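PDB 1STZ: heat-inducible transcription repressor HrcA from Thermotoga maritima, which probably represses class I heat-shock operons, grpE-dnaK-dnaJ and groELS, by binding DNA as a transcriptional regulator. Local coordinates for residues A[37-42]-A[54-59]; A[242-247]-A[309-314]; A[271-276]-A[286-291]. One frame throughout, in Å; residues are numbered along the deposited sequence.

Interaction 1. Residues A[37-42]-A[54-59]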
ATOM      1  N   VAL A  37     -34.564  -8.566   9.049  1.00 19.59           N
ATOM      2  CA  VAL A  37     -35.000  -7.392   8.301  1.00 19.49           C
ATOM      3  C   VAL A  37     -36.513  -7.391   8.095  1.00 19.70           C
ATOM      4  O   VAL A  37     -37.063  -8.285   7.444  1.00 19.48           O
ATOM      5  CB  VAL A  37     -34.312  -7.319   6.924  1.00 19.52           C
ATOM      6  CG1 VAL A  37     -34.736  -6.066   6.176  1.00 19.68           C
ATOM      7  CG2 VAL A  37     -32.779  -7.379   7.067  1.00 18.92           C
ATOM      8  N   SER A  38     -37.175  -6.375   8.641  1.00 19.91           N
ATOM      9  CA  SER A  38     -38.624  -6.256   8.542  1.00 20.39           C
ATOM     10  C   SER A  38     -39.063  -5.549   7.261  1.00 20.56           C
ATOM     11  O   SER A  38     -38.245  -4.975   6.551  1.00 20.61           O
ATOM     12  CB  SER A  38     -39.159  -5.495   9.744  1.00 20.34           C
ATOM     13  OG  SER A  38     -38.732  -4.143   9.706  1.00 21.38           O
ATOM     14  N   SER A  39     -40.362  -5.601   6.979  1.00 20.76           N
ATOM     15  CA  SER A  39     -40.953  -4.873   5.858  1.00 20.99           C
ATOM     16  C   SER A  39     -40.666  -3.369   5.965  1.00 21.37           C
ATOM     17  O   SER A  39     -40.276  -2.721   4.985  1.00 21.20           O
ATOM     18  CB  SER A  39     -42.468  -5.099   5.830  1.00 21.13           C
ATOM     19  OG  SER A  39     -43.077  -4.630   7.030  1.00 20.88           O
ATOM     20  N   GLN A  40     -40.852  -2.829   7.170  1.00 21.69           N
ATOM     21  CA  GLN A  40     -40.605  -1.416   7.437  1.00 21.94           C
ATOM     22  C   GLN A  40     -39.148  -1.037   7.186  1.00 21.98           C
ATOM     23  O   GLN A  40     -38.872   0.087   6.772  1.00 22.04           O
ATOM     24  CB  GLN A  40     -40.990  -1.041   8.879  1.00 22.14           C
ATOM     25  CG  GLN A  40     -42.376  -1.511   9.348  1.00 22.68           C
ATOM     26  CD  GLN A  40     -43.454  -1.437   8.268  1.00 23.27           C
ATOM     27  OE1 GLN A  40     -43.589  -2.352   7.450  1.00 23.75           O
ATOM     28  NE2 GLN A  40     -44.227  -0.358   8.273  1.00 23.51           N
ATOM     29  N   ARG A  41     -38.223  -1.964   7.442  1.00 21.94           N
ATOM     30  CA  ARG A  41     -36.804  -1.706   7.200  1.00 22.01           C
ATOM     31  C   ARG A  41     -36.527  -1.572   5.710  1.00 21.92           C
ATOM     32  O   ARG A  41     -35.822  -0.651   5.306  1.00 21.81           O
ATOM     33  CB  ARG A  41     -35.899  -2.807   7.781  1.00 22.24           C
ATOM     34  CG  ARG A  41     -35.574  -2.664   9.279  1.00 22.89           C
ATOM     35  CD  ARG A  41     -34.505  -1.616   9.665  1.00 23.51           C
ATOM     36  NE  ARG A  41     -33.623  -1.209   8.563  1.00 23.71           N
ATOM     37  CZ  ARG A  41     -33.058  -0.002   8.449  1.00 23.89           C
ATOM     38  NH1 ARG A  41     -33.250   0.942   9.367  1.00 24.10           N
ATOM     39  NH2 ARG A  41     -32.289   0.269   7.404  1.00 24.48           N
ATOM     40  N   VAL A  42     -37.071  -2.477   4.892  1.00 21.76           N
ATOM     41  CA  VAL A  42     -36.720  -2.483   3.463  1.00 22.00           C
ATOM     42  C   VAL A  42     -37.219  -1.215   2.765  1.00 22.27           C
ATOM     43  O   VAL A  42     -36.595  -0.745   1.821  1.00 22.10           O
ATOM     44  CB  VAL A  42     -37.156  -3.786   2.676  1.00 21.82           C
ATOM     45  CG1 VAL A  42     -37.285  -4.991   3.586  1.00 21.44           C
ATOM     46  CG2 VAL A  42     -38.426  -3.578   1.870  1.00 21.90           C
ATOM     47  N   THR A  54     -47.764  -4.533   0.926  1.00 23.96           N
ATOM     48  CA  THR A  54     -47.294  -5.193  -0.289  1.00 23.45           C
ATOM     49  C   THR A  54     -45.956  -5.871  -0.066  1.00 23.10           C
ATOM     50  O   THR A  54     -45.712  -6.943  -0.613  1.00 22.89           O
ATOM     51  CB  THR A  54     -47.171  -4.171  -1.447  1.00 23.49           C
ATOM     52  OG1 THR A  54     -48.458  -3.609  -1.742  1.00 23.11           O
ATOM     53  CG2 THR A  54     -46.749  -4.847  -2.752  1.00 23.17           C
ATOM     54  N   ILE A  55     -45.099  -5.242   0.736  1.00 22.77           N
ATOM     55  CA  ILE A  55     -43.767  -5.778   1.025  1.00 22.41           C
ATOM     56  C   ILE A  55     -43.860  -7.028   1.892  1.00 22.27           C
ATOM     57  O   ILE A  55     -43.103  -7.969   1.700  1.00 22.16           O
ATOM     58  CB  ILE A  55     -42.875  -4.718   1.734  1.00 22.37           C
ATOM     59  CG1 ILE A  55     -42.691  -3.464   0.864  1.00 22.37           C
ATOM     60  CG2 ILE A  55     -41.522  -5.309   2.108  1.00 21.76           C
ATOM     61  CD1 ILE A  55     -41.903  -3.664  -0.406  1.00 22.11           C
ATOM     62  N   ARG A  56     -44.777  -7.025   2.853  1.00 22.25           N
ATOM     63  CA  ARG A  56     -45.003  -8.187   3.708  1.00 22.45           C
ATOM     64  C   ARG A  56     -45.524  -9.375   2.902  1.00 22.46           C
ATOM     65  O   ARG A  56     -45.154 -10.516   3.172  1.00 22.30           O
ATOM     66  CB  ARG A  56     -46.002  -7.862   4.817  1.00 22.32           C
ATOM     67  CG  ARG A  56     -45.473  -6.941   5.906  1.00 22.93           C
ATOM     68  CD  ARG A  56     -46.522  -6.615   6.976  1.00 24.18           C
ATOM     69  NE  ARG A  56     -47.091  -7.853   7.516  1.00 25.11           N
ATOM     70  CZ  ARG A  56     -48.387  -8.128   7.671  1.00 24.99           C
ATOM     71  NH1 ARG A  56     -49.334  -7.244   7.364  1.00 26.21           N
ATOM     72  NH2 ARG A  56     -48.741  -9.314   8.159  1.00 24.96           N
ATOM     73  N   ASN A  57     -46.396  -9.094   1.931  1.00 22.57           N
ATOM     74  CA  ASN A  57     -46.930 -10.118   1.031  1.00 22.58           C
ATOM     75  C   ASN A  57     -45.843 -10.724   0.153  1.00 22.57           C
ATOM     76  O   ASN A  57     -45.886 -11.903  -0.172  1.00 22.19           O
ATOM     77  CB  ASN A  57     -48.022  -9.538   0.128  1.00 22.51           C
ATOM     78  CG  ASN A  57     -49.374  -9.499   0.798  1.00 22.85           C
ATOM     79  OD1 ASN A  57     -49.935  -8.424   1.026  1.00 23.33           O
ATOM     80  ND2 ASN A  57     -49.916 -10.670   1.109  1.00 22.76           N
ATOM     81  N   ASP A  58     -44.888  -9.891  -0.249  1.00 22.78           N
ATOM     82  CA  ASP A  58     -43.738 -10.344  -1.021  1.00 23.06           C
ATOM     83  C   ASP A  58     -42.839 -11.195  -0.144  1.00 22.65           C
ATOM     84  O   ASP A  58     -42.282 -12.184  -0.604  1.00 22.37           O
ATOM     85  CB  ASP A  58     -42.939  -9.156  -1.556  1.00 23.22           C
ATOM     86  CG  ASP A  58     -43.723  -8.318  -2.529  1.00 24.20           C
ATOM     87  OD1 ASP A  58     -44.732  -8.813  -3.073  1.00 26.28           O
ATOM     88  OD2 ASP A  58     -43.407  -7.139  -2.801  1.00 26.22           O
ATOM     89  N   MET A  59     -42.714 -10.799   1.122  1.00 22.56           N
ATOM     90  CA  MET A  59     -41.908 -11.520   2.098  1.00 22.36           C
ATOM     91  C   MET A  59     -42.526 -12.870   2.473  1.00 22.39           C
ATOM     92  O   MET A  59     -41.804 -13.797   2.847  1.00 22.43           O
ATOM     93  CB  MET A  59     -41.685 -10.660   3.344  1.00 22.31           C
ATOM     94  CG  MET A  59     -40.623  -9.571   3.114  1.00 22.71           C
ATOM     95  SD  MET A  59     -40.526  -8.313   4.380  1.00 20.86           S
ATOM     96  CE  MET A  59     -39.533  -9.151   5.549  1.00 22.18           C
TER

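Interaction 2. Residues A[242-247]-A[309-314]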
ATOM      1  N   ASP A 242     -15.178 -12.121  13.915  1.00 27.59           N
ATOM      2  CA  ASP A 242     -16.500 -12.202  13.305  1.00 28.20           C
ATOM      3  C   ASP A 242     -17.584 -12.795  14.233  1.00 28.02           C
ATOM      4  O   ASP A 242     -17.620 -14.005  14.500  1.00 27.10           O
ATOM      5  CB  ASP A 242     -16.382 -13.032  12.032  1.00 28.61           C
ATOM      6  CG  ASP A 242     -17.553 -12.865  11.132  1.00 31.40           C
ATOM      7  OD1 ASP A 242     -18.648 -12.564  11.667  1.00 33.25           O
ATOM      8  OD2 ASP A 242     -17.471 -13.013   9.881  1.00 34.62           O
ATOM      9  N   GLU A 243     -18.504 -11.931  14.661  1.00 28.42           N
ATOM     10  CA  GLU A 243     -19.501 -12.264  15.674  1.00 28.72           C
ATOM     11  C   GLU A 243     -20.481 -13.335  15.232  1.00 27.95           C
ATOM     12  O   GLU A 243     -21.136 -13.946  16.060  1.00 27.87           O
ATOM     13  CB  GLU A 243     -20.285 -11.008  16.106  1.00 29.36           C
ATOM     14  CG  GLU A 243     -20.508 -10.902  17.611  1.00 32.66           C
ATOM     15  CD  GLU A 243     -21.800 -11.561  18.111  1.00 37.06           C
ATOM     16  OE1 GLU A 243     -22.847 -11.534  17.409  1.00 40.57           O
ATOM     17  OE2 GLU A 243     -21.779 -12.090  19.249  1.00 40.05           O
ATOM     18  N   THR A 244     -20.579 -13.557  13.927  1.00 27.62           N
ATOM     19  CA  THR A 244     -21.457 -14.582  13.381  1.00 27.13           C
ATOM     20  C   THR A 244     -20.890 -15.996  13.472  1.00 25.90           C
ATOM     21  O   THR A 244     -21.599 -16.945  13.162  1.00 26.14           O
ATOM     22  CB  THR A 244     -21.816 -14.239  11.898  1.00 27.93           C
ATOM     23  OG1 THR A 244     -20.624 -14.124  11.087  1.00 29.21           O
ATOM     24  CG2 THR A 244     -22.459 -12.841  11.809  1.00 27.97           C
ATOM     25  N   LEU A 245     -19.632 -16.149  13.898  1.00 23.65           N
ATOM     26  CA  LEU A 245     -18.990 -17.459  13.966  1.00 22.22           C
ATOM     27  C   LEU A 245     -18.747 -17.836  15.421  1.00 21.61           C
ATOM     28  O   LEU A 245     -18.460 -16.968  16.263  1.00 22.16           O
ATOM     29  CB  LEU A 245     -17.666 -17.452  13.183  1.00 21.67           C
ATOM     30  CG  LEU A 245     -17.731 -17.225  11.675  1.00 21.55           C
ATOM     31  CD1 LEU A 245     -16.324 -17.106  11.064  1.00 22.29           C
ATOM     32  CD2 LEU A 245     -18.525 -18.327  10.973  1.00 22.43           C
ATOM     33  N   THR A 246     -18.876 -19.120  15.736  1.00 20.37           N
ATOM     34  CA  THR A 246     -18.614 -19.600  17.089  1.00 19.60           C
ATOM     35  C   THR A 246     -17.260 -20.291  17.126  1.00 18.89           C
ATOM     36  O   THR A 246     -16.675 -20.581  16.091  1.00 18.80           O
ATOM     37  CB  THR A 246     -19.684 -20.604  17.550  1.00 19.59           C
ATOM     38  OG1 THR A 246     -19.667 -21.746  16.687  1.00 18.37           O
ATOM     39  CG2 THR A 246     -21.115 -20.020  17.439  1.00 20.68           C
ATOM     40  N   LEU A 247     -16.808 -20.564  18.333  1.00 19.08           N
ATOM     41  CA  LEU A 247     -15.595 -21.323  18.600  1.00 19.51           C
ATOM     42  C   LEU A 247     -15.655 -22.683  17.922  1.00 19.31           C
ATOM     43  O   LEU A 247     -14.686 -23.109  17.302  1.00 18.66           O
ATOM     44  CB  LEU A 247     -15.410 -21.512  20.103  1.00 19.47           C
ATOM     45  CG  LEU A 247     -14.007 -21.534  20.689  1.00 22.02           C
ATOM     46  CD1 LEU A 247     -14.036 -22.040  22.134  1.00 23.52           C
ATOM     47  CD2 LEU A 247     -13.066 -22.356  19.864  1.00 24.55           C
ATOM     48  N   SER A 309     -17.343 -16.201   7.127  1.00 17.49           N
ATOM     49  CA  SER A 309     -18.765 -16.338   7.385  1.00 17.53           C
ATOM     50  C   SER A 309     -19.555 -16.174   6.076  1.00 17.29           C
ATOM     51  O   SER A 309     -19.166 -15.405   5.187  1.00 17.28           O
ATOM     52  CB  SER A 309     -19.238 -15.291   8.374  1.00 17.50           C
ATOM     53  OG  SER A 309     -20.639 -15.383   8.522  1.00 17.58           O
ATOM     54  N   LYS A 310     -20.664 -16.891   5.962  1.00 17.11           N
ATOM     55  CA  LYS A 310     -21.577 -16.709   4.824  1.00 16.98           C
ATOM     56  C   LYS A 310     -22.338 -15.396   4.900  1.00 17.09           C
ATOM     57  O   LYS A 310     -22.964 -15.002   3.922  1.00 17.01           O
ATOM     58  CB  LYS A 310     -22.550 -17.892   4.672  1.00 16.60           C
ATOM     59  CG  LYS A 310     -23.530 -18.110   5.785  1.00 15.81           C
ATOM     60  CD  LYS A 310     -24.375 -19.347   5.475  1.00 16.23           C
ATOM     61  CE  LYS A 310     -25.250 -19.779   6.662  1.00 16.00           C
ATOM     62  NZ  LYS A 310     -25.940 -21.060   6.332  1.00 14.84           N
ATOM     63  N   VAL A 311     -22.299 -14.750   6.068  1.00 17.49           N
ATOM     64  CA  VAL A 311     -22.767 -13.383   6.240  1.00 18.26           C
ATOM     65  C   VAL A 311     -21.603 -12.451   5.941  1.00 18.14           C
ATOM     66  O   VAL A 311     -20.876 -12.022   6.836  1.00 18.38           O
ATOM     67  CB  VAL A 311     -23.340 -13.118   7.667  1.00 18.88           C
ATOM     68  CG1 VAL A 311     -24.024 -11.760   7.716  1.00 20.04           C
ATOM     69  CG2 VAL A 311     -24.313 -14.238   8.088  1.00 19.72           C
ATOM     70  N   THR A 312     -21.400 -12.174   4.659  1.00 17.91           N
ATOM     71  CA  THR A 312     -20.213 -11.453   4.214  1.00 17.99           C
ATOM     72  C   THR A 312     -20.506 -10.649   2.962  1.00 18.73           C
ATOM     73  O   THR A 312     -21.525 -10.858   2.291  1.00 20.32           O
ATOM     74  CB  THR A 312     -19.059 -12.470   3.972  1.00 17.76           C
ATOM     75  OG1 THR A 312     -17.839 -11.793   3.643  1.00 18.29           O
ATOM     76  CG2 THR A 312     -19.329 -13.368   2.755  1.00 15.84           C
ATOM     77  N   LYS A 313     -19.614  -9.737   2.634  1.00 19.22           N
ATOM     78  CA  LYS A 313     -19.772  -8.905   1.447  1.00 19.81           C
ATOM     79  C   LYS A 313     -19.303  -9.649   0.201  1.00 20.15           C
ATOM     80  O   LYS A 313     -18.130  -9.558  -0.161  1.00 20.47           O
ATOM     81  CB  LYS A 313     -18.976  -7.613   1.639  1.00 20.47           C
ATOM     82  CG  LYS A 313     -19.499  -6.743   2.796  1.00 22.31           C
ATOM     83  CD  LYS A 313     -18.677  -5.477   2.954  1.00 26.13           C
ATOM     84  CE  LYS A 313     -19.456  -4.362   3.668  1.00 28.60           C
ATOM     85  NZ  LYS A 313     -18.640  -3.110   3.772  1.00 29.83           N
ATOM     86  N   TYR A 314     -20.221 -10.384  -0.444  1.00 19.87           N
ATOM     87  CA  TYR A 314     -19.885 -11.283  -1.538  1.00 19.89           C
ATOM     88  C   TYR A 314     -19.229 -10.589  -2.741  1.00 20.67           C
ATOM     89  O   TYR A 314     -18.302 -11.132  -3.324  1.00 20.66           O
ATOM     90  CB  TYR A 314     -21.115 -12.092  -1.994  1.00 19.59           C
ATOM     91  CG  TYR A 314     -21.494 -13.195  -1.006  1.00 18.72           C
ATOM     92  CD1 TYR A 314     -22.401 -12.957   0.029  1.00 17.09           C
ATOM     93  CD2 TYR A 314     -20.932 -14.463  -1.108  1.00 17.46           C
ATOM     94  CE1 TYR A 314     -22.740 -13.971   0.944  1.00 17.37           C
ATOM     95  CE2 TYR A 314     -21.256 -15.471  -0.218  1.00 18.15           C
ATOM     96  CZ  TYR A 314     -22.150 -15.220   0.809  1.00 18.28           C
ATOM     97  OH  TYR A 314     -22.423 -16.238   1.673  1.00 19.40           O
TER
HETATM   98  O   HOH W   1     -15.764 -13.847   7.952  1.00 26.50           O
HETATM   99  O   HOH W   2     -18.682 -11.173   8.312  1.00 49.87           O

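Interaction 3. Residues A[271-276]-A[286-291]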
ATOM      1  N   ILE A 271     -13.485 -19.648 -11.052  1.00 23.03           N
ATOM      2  CA  ILE A 271     -13.764 -19.174  -9.718  1.00 23.38           C
ATOM      3  C   ILE A 271     -15.232 -19.441  -9.354  1.00 22.93           C
ATOM      4  O   ILE A 271     -16.121 -19.117 -10.125  1.00 23.07           O
ATOM      5  CB  ILE A 271     -13.423 -17.671  -9.624  1.00 23.57           C
ATOM      6  CG1 ILE A 271     -11.921 -17.479  -9.872  1.00 25.55           C
ATOM      7  CG2 ILE A 271     -13.866 -17.105  -8.281  1.00 23.47           C
ATOM      8  CD1 ILE A 271     -11.498 -16.043  -9.995  1.00 27.83           C
ATOM      9  N   THR A 272     -15.461 -20.070  -8.203  1.00 22.29           N
ATOM     10  CA  THR A 272     -16.812 -20.301  -7.678  1.00 22.23           C
ATOM     11  C   THR A 272     -16.890 -19.973  -6.198  1.00 21.24           C
ATOM     12  O   THR A 272     -15.865 -19.840  -5.500  1.00 21.23           O
ATOM     13  CB  THR A 272     -17.258 -21.791  -7.855  1.00 22.45           C
ATOM     14  OG1 THR A 272     -16.334 -22.657  -7.186  1.00 23.93           O
ATOM     15  CG2 THR A 272     -17.232 -22.266  -9.324  1.00 22.98           C
ATOM     16  N   VAL A 273     -18.119 -19.864  -5.711  1.00 20.07           N
ATOM     17  CA  VAL A 273     -18.375 -19.826  -4.282  1.00 19.44           C
ATOM     18  C   VAL A 273     -19.297 -20.977  -3.892  1.00 18.74           C
ATOM     19  O   VAL A 273     -20.166 -21.356  -4.650  1.00 19.76           O
ATOM     20  CB  VAL A 273     -18.969 -18.447  -3.832  1.00 19.67           C
ATOM     21  CG1 VAL A 273     -20.439 -18.291  -4.271  1.00 20.16           C
ATOM     22  CG2 VAL A 273     -18.843 -18.287  -2.347  1.00 19.57           C
ATOM     23  N   ARG A 274     -19.044 -21.572  -2.743  1.00 18.07           N
ATOM     24  CA  ARG A 274     -19.938 -22.558  -2.142  1.00 18.81           C
ATOM     25  C   ARG A 274     -20.415 -21.954  -0.819  1.00 18.09           C
ATOM     26  O   ARG A 274     -19.601 -21.636   0.036  1.00 18.01           O
ATOM     27  CB  ARG A 274     -19.226 -23.887  -1.918  1.00 18.27           C
ATOM     28  CG  ARG A 274     -18.992 -24.616  -3.245  1.00 18.96           C
ATOM     29  CD  ARG A 274     -18.333 -25.959  -3.081  1.00 19.35           C
ATOM     30  NE  ARG A 274     -18.223 -26.687  -4.330  1.00 18.64           N
ATOM     31  CZ  ARG A 274     -19.211 -27.353  -4.924  1.00 20.38           C
ATOM     32  NH1 ARG A 274     -20.433 -27.435  -4.393  1.00 19.60           N
ATOM     33  NH2 ARG A 274     -18.958 -27.962  -6.070  1.00 20.48           N
ATOM     34  N   ILE A 275     -21.726 -21.765  -0.704  1.00 17.65           N
ATOM     35  CA  ILE A 275     -22.354 -21.112   0.437  1.00 17.61           C
ATOM     36  C   ILE A 275     -23.072 -22.152   1.282  1.00 17.57           C
ATOM     37  O   ILE A 275     -23.893 -22.915   0.778  1.00 17.04           O
ATOM     38  CB  ILE A 275     -23.351 -20.007  -0.069  1.00 17.98           C
ATOM     39  CG1 ILE A 275     -22.603 -18.921  -0.830  1.00 17.50           C
ATOM     40  CG2 ILE A 275     -24.109 -19.382   1.085  1.00 17.26           C
ATOM     41  CD1 ILE A 275     -23.465 -18.068  -1.729  1.00 19.10           C
ATOM     42  N   GLY A 276     -22.751 -22.183   2.569  1.00 17.80           N
ATOM     43  CA  GLY A 276     -23.442 -23.030   3.534  1.00 18.82           C
ATOM     44  C   GLY A 276     -23.549 -24.500   3.153  1.00 19.27           C
ATOM     45  O   GLY A 276     -22.552 -25.212   3.049  1.00 19.42           O
ATOM     46  N   LYS A 286     -21.919 -22.707   8.451  1.00 19.07           N
ATOM     47  CA  LYS A 286     -21.843 -21.259   8.727  1.00 19.59           C
ATOM     48  C   LYS A 286     -20.958 -20.465   7.787  1.00 18.85           C
ATOM     49  O   LYS A 286     -20.961 -19.234   7.849  1.00 18.84           O
ATOM     50  CB  LYS A 286     -21.333 -21.005  10.141  1.00 19.40           C
ATOM     51  CG  LYS A 286     -22.182 -21.666  11.200  1.00 22.43           C
ATOM     52  CD  LYS A 286     -23.426 -20.887  11.497  1.00 25.03           C
ATOM     53  CE  LYS A 286     -23.404 -20.444  12.959  1.00 28.75           C
ATOM     54  NZ  LYS A 286     -22.332 -19.467  13.228  1.00 29.04           N
ATOM     55  N   PHE A 287     -20.207 -21.159   6.928  1.00 18.80           N
ATOM     56  CA  PHE A 287     -19.186 -20.550   6.053  1.00 17.68           C
ATOM     57  C   PHE A 287     -19.633 -20.429   4.602  1.00 18.35           C
ATOM     58  O   PHE A 287     -20.586 -21.083   4.180  1.00 18.10           O
ATOM     59  CB  PHE A 287     -17.927 -21.424   6.075  1.00 17.34           C
ATOM     60  CG  PHE A 287     -17.244 -21.458   7.409  1.00 16.53           C
ATOM     61  CD1 PHE A 287     -17.508 -22.478   8.324  1.00 16.24           C
ATOM     62  CD2 PHE A 287     -16.344 -20.479   7.757  1.00 13.83           C
ATOM     63  CE1 PHE A 287     -16.885 -22.512   9.556  1.00 15.87           C
ATOM     64  CE2 PHE A 287     -15.711 -20.504   9.019  1.00 14.05           C
ATOM     65  CZ  PHE A 287     -15.969 -21.517   9.895  1.00 16.79           C
ATOM     66  N   ALA A 288     -18.946 -19.551   3.879  1.00 17.90           N
ATOM     67  CA  ALA A 288     -18.851 -19.557   2.434  1.00 18.02           C
ATOM     68  C   ALA A 288     -17.359 -19.737   2.070  1.00 18.33           C
ATOM     69  O   ALA A 288     -16.464 -19.240   2.788  1.00 19.38           O
ATOM     70  CB  ALA A 288     -19.367 -18.266   1.883  1.00 17.73           C
ATOM     71  N   VAL A 289     -17.090 -20.453   0.984  1.00 18.13           N
ATOM     72  CA  VAL A 289     -15.730 -20.579   0.447  1.00 18.55           C
ATOM     73  C   VAL A 289     -15.656 -20.159  -0.999  1.00 17.67           C
ATOM     74  O   VAL A 289     -16.378 -20.688  -1.818  1.00 17.56           O
ATOM     75  CB  VAL A 289     -15.232 -22.035   0.362  1.00 19.14           C
ATOM     76  CG1 VAL A 289     -13.709 -22.091   0.558  1.00 19.24           C
ATOM     77  CG2 VAL A 289     -15.993 -22.944   1.225  1.00 21.90           C
ATOM     78  N   PHE A 290     -14.763 -19.245  -1.315  1.00 18.21           N
ATOM     79  CA  PHE A 290     -14.353 -18.994  -2.690  1.00 18.89           C
ATOM     80  C   PHE A 290     -13.165 -19.878  -3.002  1.00 18.28           C
ATOM     81  O   PHE A 290     -12.259 -20.023  -2.201  1.00 19.27           O
ATOM     82  CB  PHE A 290     -13.955 -17.539  -2.907  1.00 19.32           C
ATOM     83  CG  PHE A 290     -15.123 -16.614  -3.081  1.00 21.57           C
ATOM     84  CD1 PHE A 290     -15.752 -16.083  -2.001  1.00 23.40           C
ATOM     85  CD2 PHE A 290     -15.598 -16.303  -4.339  1.00 24.56           C
ATOM     86  CE1 PHE A 290     -16.850 -15.232  -2.156  1.00 23.84           C
ATOM     87  CE2 PHE A 290     -16.688 -15.452  -4.495  1.00 25.56           C
ATOM     88  CZ  PHE A 290     -17.295 -14.912  -3.398  1.00 24.06           C
ATOM     89  N   SER A 291     -13.183 -20.489  -4.160  1.00 18.22           N
ATOM     90  CA  SER A 291     -12.072 -21.294  -4.581  1.00 18.28           C
ATOM     91  C   SER A 291     -11.776 -21.078  -6.052  1.00 18.25           C
ATOM     92  O   SER A 291     -12.636 -20.637  -6.835  1.00 18.19           O
ATOM     93  CB  SER A 291     -12.342 -22.760  -4.268  1.00 18.86           C
ATOM     94  OG  SER A 291     -13.413 -23.272  -5.050  1.00 19.10           O
TER
HETATM   95  O   HOH W   3     -13.769 -22.991  -7.730  1.00 29.62           O
HETATM   96  O   HOH W   4     -15.773 -23.043  -3.966  1.00 31.88           O

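Interaction 1. Residues A[37-42]-A[54-59]
The backbone carbonyl of Val37 meets the end of the Met59 side chain, whose CE lies 3.2 Å from Val37 O. Met59 runs out extended as far as its sulfur and then bends at the last torsion (chi3 82°), and this turns the methyl along the turn that leads into helix 39-45. Ser38 caps that helix: its OG accepts from Arg41 N at 3.2 Å, with an N-H...acceptor angle of 145°. Ser39, in the first turn of the helix, is the residue most enclosed by the partner helix. Its N lies 3.8 Å from Met59 SD, its CA sits against Ile55 CG2, and its OG rests 3.5 Å from the aliphatic CG of Arg56. The hydroxyl thus faces the methylene part of the arginine, while the guanidinium continues away along the exposed side. One turn further on, Val42 and Ile55 reach toward each other tip to tip, with CG2 to CG2 at 3.6 Å. Behind them helix 17-33 completes the core, Ile26 touching Val42 and Val22 touching Ile55, while Asp58 on helix 52-64 forms a salt bridge with Arg18. An alanine in place of Met59 would remove both sulfur and methyl, and would probably leave a gap beside Val37 and Ser39 at the start of helix 39-45. Two helices joined by a short link and packed on a third, with the small 68-69/78-79 hairpin following, match the helix-turn-helix of a winged-helix DNA-binding domain, in which helix 52-64 would be the recognition helix. No hydrogen bond crosses between the segments, so across this interface the fit rests largely on methyl, methylene and thioether groups, while Gln40 reaches Ser52 at the start of helix 52-64.

Interaction 2. Residues A[242-247]-A[309-314]
Thr244 OG1 sits between two oxygens, giving its proton to Asp242 OD1 at 2.6 Å and lying 2.9 Å from Ser309 OG across the contact. The torsion that sets OG1 between the backbone N and the carbonyl carbon (chi1 58°) lets one hydroxyl serve both neighbours. Asp242 OD1 also accepts from Thr244 N at 3.1 Å, closing an Asx turn inside the type I turn from Asp242 to Leu245; the hydroxyl and the amide reach this oxygen from the same face of the carboxylate, both out of its plane. The other oxygen, OD2, rests 3.3 Å from Ser309 CB and reaches the second loop through two waters, one bridging to Ser309 N and the other donating to both OD2 and Val311 O. Ser309, at the end of strand 299-309, points its OG opposite its own backbone N (chi1 175°), where it accepts from Val311 N at 3.0 Å in an ST turn. Apolar groups flank this polar centre: Leu245 CD2 approaches Ser309 CB to 4.1 Å, and Thr244 CG2 approaches Val311 CB. Further along, Tyr314 OH donates to Lys310 O at 2.6 Å, in the carbonyl plane on a lone pair, tying the loop to the start of helix 314-334. Lys34 touches both Thr244 and Val311, and Tyr30 of helix 17-33 touches Val311, so the joined loops border helix 17-33 and the residue just after it, while Leu247 packs on Leu245 of the second subunit. Two connecting segments, mostly loop, are therefore matched by side chains that order their own turns and also meet through hydroxyls and water. With its oxygens held by amide, hydroxyl and waters, the Asp242 carboxylate would be expected to remain ionised.

Interaction 3. Residues A[271-276]-A[286-291]
A beta hairpin at the margin of the five-stranded antiparallel sheet is formed here by strand 272-275 and the start of strand 287-296, whose short axes run 164° apart in direction and come within 4.7 Å. Thr272 with Ser291 and Arg274 with Val289 are hydrogen-bonded pairs, each closed by two backbone bonds; Val289 N to Arg274 O, at 2.9 Å, belongs to the second. Beyond the last bridge Gly276 N still reaches Phe287 O, also at 2.9 Å, and extends the ladder where the glycine has a positive phi. Between these lie the non-hydrogen-bonded pairs Val273 with Phe290 and Ile275 with Ala288, whose side chains share one face of the sheet. Val273 holds CG2 opposite its backbone N, over the Phe290 ring, making a CH-pi contact 3.8 Å from the centroid and 14° off the normal. Ile271 CG2 comes instead to the edge of that ring, 4.4 Å from CD2. Ile275 CG1 rests against Ala288 CB, and Tyr314 of helix 314-334 touches both residues, while Tyr88 of helix 81-94 lies on Val273. At the Thr272-Ser291 end the other face is hydrated: the two hydroxyls stand 3.7 Å apart, and two waters link Thr272 OG1 to Ser291 OG, whereas Val289 on that face packs on Phe307. Arg274, on the same face, carries its guanidinium away to the carbonyls of Leu266 and Glu278. Alternating hydrogen-bonded and non-hydrogen-bonded pairs are the pattern of an antiparallel hairpin, here at the sheet edge in the GAF-clan C-terminal region.

The three contacts show how chemistry follows position in the fold. Interaction 1 is a buried helix-to-helix contact in the probable DNA-binding part, its centre about 24 Å from that of interaction 2 and about 28 Å from that of interaction 3, touching neither. Interactions 2 and 3 adjoin, their centres about 12 Å apart, and interaction 3 is nested within the chain loop that interaction 2 closes. Strands 287-296 and 299-309 connect them: Lys310 N probably bonds to Lys286 O, and Lys286 NZ is hydrogen-bonded to Thr244 O. Side-chain fit dominates interaction 1, hydroxyls and waters the partly buried interaction 2, and a backbone ladder the buried interaction 3.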